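Local coordinates for protein endonuclease V (Streptomyces avermitilis, PDB 3GOC) that probably repairs deaminated bases in DNA as a magnesium-dependent endonuclease, nicking the strand at the second phosphodiester bond 3' to a deoxyinosine, at residues Glu15-Val20 / Leu89-Ile94; Val55-Ala60 / Arg222-Ala227. All coordinates share one frame; numbering follows the deposited sequence.

In the fold
Near the N terminus, helix 14-24 offers the first surface, Glu15-Val20, and the chain then runs through strand 41-49 into strand 55-64, which carries Val55-Ala60. After strand 70-79 it reaches the loop of Leu89-Ile94, where interaction 1 closes a loop of 68 residues. The partner of Val55-Ala60 comes only with the C-terminal helix 211-228, so interaction 2 spans 161 residues and the two closures cross instead of nesting. Interaction 1 ties the N-terminal helix to the approach to helix 94-102; interaction 2 lays the last helix on the central sheet. Their centres are about 21 Å apart, yet they meet where Arg92 O packs against Val56 CG1.

Interaction 1: Glu15-Val20 / Leu89-Ile94; sequences EEARAV and LAFREI
With its CG anti to the carbonyl carbon (chi1 -71°), Phe91 extends its ring toward helix 14-24, where Ala17 and Val20, one turn apart, receive it. The near-perpendicular second torsion, 88°, sets the ring plane so that one face meets the methyl of Ala17. This is a well-centred CH-pi contact: Ala17 CB lies 3.9 Å from the centroid of the Phe91 ring and only 11° off its normal. Val20 meets the same ring differently. Its CG1 comes in the ring plane at the edge, 4.0 Å from Phe91 CE2, while Val20 CB is equally near Phe91 CZ. The backbone takes part too: Ala17 O sits just beyond the CZ rim, raised from the ring plane on the side of Ala17 CB, 3.3 Å from Phe91 CZ.

The loop bearing the phenylalanine is itself braced. Leu89 O accepts from both the backbone N and the side chain of Arg92; the second bond, Arg92 NE to Leu89 O at 3.2 Å, uses a carbonyl lone pair and lies in the guanidinium plane. Phe91 O is held by Trp10 and Ser81, and the ring has a further edge-to-face partner in His129 of helix 126-134. Tyr84, predicted to interact with target DNA, touches Leu89 and Arg92, placing this loop beside the probable DNA-binding region.

Between side chains the association is thus apolar, resting on dispersion and the CH-pi attraction of the Ala17 methyl, with a backbone carbonyl oxygen also against the ring. Aliphatic groups both over the face and at the edge probably limit how the ring can turn.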
# COMPACT_ATOMS: atom_id res chain seq x y z
N GLU A 15 -1.06 -23.76 -31.50
CA GLU A 15 -2.19 -23.10 -32.12
C GLU A 15 -3.39 -23.13 -31.18
O GLU A 15 -4.09 -22.13 -31.03
CB GLU A 15 -2.56 -23.80 -33.43
CG GLU A 15 -3.68 -23.10 -34.19
CD GLU A 15 -4.10 -23.84 -35.44
OE1 GLU A 15 -4.85 -23.26 -36.25
OE2 GLU A 15 -3.70 -25.01 -35.60
N GLU A 16 -3.63 -24.27 -30.55
CA GLU A 16 -4.76 -24.42 -29.63
C GLU A 16 -4.58 -23.55 -28.40
O GLU A 16 -5.52 -22.91 -27.93
CB GLU A 16 -4.91 -25.88 -29.19
CG GLU A 16 -5.13 -26.86 -30.33
CD GLU A 16 -5.29 -28.30 -29.86
OE1 GLU A 16 -4.84 -28.64 -28.75
OE2 GLU A 16 -5.86 -29.10 -30.63
N ALA A 17 -3.36 -23.51 -27.88
CA ALA A 17 -3.08 -22.71 -26.69
C ALA A 17 -3.27 -21.22 -26.97
O ALA A 17 -3.88 -20.51 -26.17
CB ALA A 17 -1.65 -22.98 -26.19
N ARG A 18 -2.74 -20.74 -28.09
CA ARG A 18 -2.91 -19.33 -28.43
C ARG A 18 -4.39 -19.02 -28.62
O ARG A 18 -4.85 -17.93 -28.26
CB ARG A 18 -2.14 -18.98 -29.71
CG ARG A 18 -0.62 -19.02 -29.55
CD ARG A 18 0.05 -18.28 -30.70
NE ARG A 18 -0.30 -18.85 -31.99
CZ ARG A 18 0.35 -19.85 -32.57
NH1 ARG A 18 -0.05 -20.31 -33.74
NH2 ARG A 18 1.42 -20.37 -31.99
N ALA A 19 -5.13 -19.97 -29.18
CA ALA A 19 -6.56 -19.77 -29.40
C ALA A 19 -7.27 -19.62 -28.06
O ALA A 19 -8.19 -18.81 -27.93
CB ALA A 19 -7.14 -20.95 -30.18
N VAL A 20 -6.84 -20.39 -27.06
CA VAL A 20 -7.44 -20.31 -25.73
C VAL A 20 -7.15 -18.93 -25.15
O VAL A 20 -8.03 -18.29 -24.57
CB VAL A 20 -6.89 -21.40 -24.77
CG1 VAL A 20 -7.37 -21.15 -23.34
CG2 VAL A 20 -7.33 -22.78 -25.23
N LEU A 89 3.82 -20.27 -21.35
CA LEU A 89 4.31 -20.92 -20.14
C LEU A 89 3.26 -21.24 -19.09
O LEU A 89 3.41 -22.20 -18.33
CB LEU A 89 5.43 -20.07 -19.53
CG LEU A 89 6.67 -19.89 -20.41
CD1 LEU A 89 7.72 -19.13 -19.63
CD2 LEU A 89 7.20 -21.24 -20.84
N ALA A 90 2.19 -20.45 -19.04
CA ALA A 90 1.14 -20.68 -18.06
C ALA A 90 0.43 -22.01 -18.27
O ALA A 90 -0.11 -22.60 -17.33
CB ALA A 90 0.13 -19.55 -18.09
N PHE A 91 0.41 -22.48 -19.51
CA PHE A 91 -0.27 -23.74 -19.78
C PHE A 91 0.40 -24.95 -19.13
O PHE A 91 -0.17 -26.04 -19.09
CB PHE A 91 -0.43 -23.97 -21.28
CG PHE A 91 -1.44 -23.05 -21.91
CD1 PHE A 91 -1.07 -21.80 -22.38
CD2 PHE A 91 -2.78 -23.43 -21.97
CE1 PHE A 91 -2.03 -20.92 -22.91
CE2 PHE A 91 -3.75 -22.57 -22.50
CZ PHE A 91 -3.37 -21.31 -22.97
N ARG A 92 1.61 -24.74 -18.61
CA ARG A 92 2.34 -25.82 -17.94
C ARG A 92 1.94 -25.96 -16.48
O ARG A 92 2.02 -27.06 -15.92
CB ARG A 92 3.84 -25.54 -17.95
CG ARG A 92 4.47 -25.28 -19.30
CD ARG A 92 5.97 -25.03 -19.11
NE ARG A 92 6.21 -23.83 -18.31
CZ ARG A 92 7.36 -23.53 -17.72
NH1 ARG A 92 8.40 -24.35 -17.83
NH2 ARG A 92 7.49 -22.41 -17.02
N GLU A 93 1.49 -24.87 -15.87
CA GLU A 93 1.20 -24.85 -14.43
C GLU A 93 -0.18 -24.47 -13.94
O GLU A 93 -0.48 -24.69 -12.77
CB GLU A 93 2.21 -23.94 -13.76
CG GLU A 93 2.18 -22.52 -14.30
CD GLU A 93 3.26 -21.65 -13.72
OE1 GLU A 93 2.97 -20.86 -12.79
OE2 GLU A 93 4.41 -21.76 -14.20
N ILE A 94 -1.02 -23.89 -14.79
CA ILE A 94 -2.34 -23.48 -14.34
C ILE A 94 -3.14 -24.56 -13.60
O ILE A 94 -3.70 -24.29 -12.54
CB ILE A 94 -3.14 -22.91 -15.52
CG1 ILE A 94 -2.62 -21.49 -15.80
CG2 ILE A 94 -4.63 -22.89 -15.22
CD1 ILE A 94 -2.87 -21.04 -17.20

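Interaction 2: Val55-Ala60 / Arg222-Ala227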
# COMPACT_ATOMS: atom_id res chain seq x y z
N VAL A 55 7.31 -32.85 -13.42
CA VAL A 55 6.37 -32.45 -12.39
C VAL A 55 6.56 -31.00 -11.97
O VAL A 55 7.67 -30.45 -12.06
CB VAL A 55 6.52 -33.36 -11.14
CG1 VAL A 55 5.55 -32.94 -10.06
CG2 VAL A 55 6.27 -34.81 -11.54
N VAL A 56 5.47 -30.36 -11.56
CA VAL A 56 5.51 -28.98 -11.10
C VAL A 56 4.75 -28.92 -9.78
O VAL A 56 3.75 -29.60 -9.60
CB VAL A 56 4.89 -28.01 -12.16
CG1 VAL A 56 3.46 -28.42 -12.49
CG2 VAL A 56 4.94 -26.57 -11.64
N VAL A 57 5.27 -28.13 -8.85
CA VAL A 57 4.64 -27.99 -7.54
C VAL A 57 4.23 -26.55 -7.33
O VAL A 57 5.03 -25.63 -7.50
CB VAL A 57 5.60 -28.42 -6.41
CG1 VAL A 57 4.99 -28.07 -5.05
CG2 VAL A 57 5.87 -29.91 -6.50
N ALA A 58 2.97 -26.35 -6.97
CA ALA A 58 2.44 -25.02 -6.74
C ALA A 58 2.15 -24.80 -5.27
O ALA A 58 1.82 -25.74 -4.54
CB ALA A 58 1.17 -24.81 -7.54
N ALA A 59 2.31 -23.56 -4.83
CA ALA A 59 2.02 -23.20 -3.45
C ALA A 59 1.17 -21.95 -3.43
O ALA A 59 1.31 -21.06 -4.28
CB ALA A 59 3.32 -22.96 -2.68
N ALA A 60 0.27 -21.89 -2.46
CA ALA A 60 -0.59 -20.73 -2.28
C ALA A 60 -0.47 -20.40 -0.80
O ALA A 60 -0.69 -21.26 0.05
CB ALA A 60 -2.03 -21.05 -2.64
N ARG A 222 10.00 -26.16 -0.91
CA ARG A 222 10.05 -27.19 0.12
C ARG A 222 9.18 -28.38 -0.27
O ARG A 222 9.58 -29.53 -0.11
CB ARG A 222 9.58 -26.64 1.47
CG ARG A 222 9.73 -27.65 2.61
CD ARG A 222 9.22 -27.11 3.93
NE ARG A 222 7.76 -27.04 3.97
CZ ARG A 222 7.07 -26.52 4.97
NH1 ARG A 222 7.71 -26.02 6.02
NH2 ARG A 222 5.75 -26.51 4.93
N ALA A 223 7.98 -28.09 -0.77
CA ALA A 223 7.05 -29.15 -1.17
C ALA A 223 7.60 -29.96 -2.33
O ALA A 223 7.34 -31.17 -2.43
CB ALA A 223 5.70 -28.54 -1.54
N LEU A 224 8.36 -29.32 -3.22
CA LEU A 224 8.95 -30.03 -4.35
C LEU A 224 10.02 -31.00 -3.84
O LEU A 224 10.12 -32.14 -4.31
CB LEU A 224 9.57 -29.05 -5.36
CG LEU A 224 10.38 -29.68 -6.50
CD1 LEU A 224 9.53 -30.68 -7.28
CD2 LEU A 224 10.90 -28.59 -7.41
N LYS A 225 10.82 -30.54 -2.88
CA LYS A 225 11.87 -31.36 -2.29
C LYS A 225 11.23 -32.59 -1.65
O LYS A 225 11.70 -33.72 -1.80
CB LYS A 225 12.62 -30.56 -1.22
CG LYS A 225 13.65 -31.36 -0.42
CD LYS A 225 14.04 -30.63 0.86
CE LYS A 225 12.86 -30.51 1.82
NZ LYS A 225 13.21 -29.81 3.08
N GLU A 226 10.14 -32.36 -0.92
CA GLU A 226 9.42 -33.45 -0.25
C GLU A 226 8.80 -34.43 -1.24
O GLU A 226 8.81 -35.64 -1.02
CB GLU A 226 8.35 -32.86 0.67
CG GLU A 226 8.94 -32.08 1.84
CD GLU A 226 7.93 -31.22 2.59
OE1 GLU A 226 8.31 -30.67 3.64
OE2 GLU A 226 6.78 -31.09 2.13
N ALA A 227 8.28 -33.91 -2.34
CA ALA A 227 7.66 -34.75 -3.36
C ALA A 227 8.67 -35.66 -4.05
O ALA A 227 8.35 -36.81 -4.39
CB ALA A 227 6.95 -33.88 -4.40
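Val57 points from strand 55-64 toward helix 211-228, and its two methyls touch successive residues, Ala223 and Leu224. CG1 reaches Ala223, 3.6 Å from its CB, whereas CG2 turns to the next residue, lying 3.8 Å from Leu224 CA and 3.8 Å from Leu224 CD1. The valine and leucine side chains run at a slant to each other. Leu224 leaves the helix to the flank of the strand, but with CG anti to the backbone N (chi1 172°) and a second torsion of 57° it brings CD1 back against Val57. The small side chain of Ala223 probably helps the backbones come close; the CA atoms of Val57 and Leu224 are 5.7 Å apart.

Neighbouring strands add to the same surface, with Val77 beside Val57, Thr75 beside Ala223 and Ala48 beside Leu224. On the other face of the strand, Val56 and Ala58 pack on helix 94-102. Strand 55-64 is therefore covered by helices on both faces, and it pairs antiparallel with strand 41-49, whose Asp46 binds both magnesium ions. Such a helix-flanked mixed sheet, with its antiparallel strands 41-49, 55-64 and 70-79, is characteristic of the RNase H-like fold of endonuclease V.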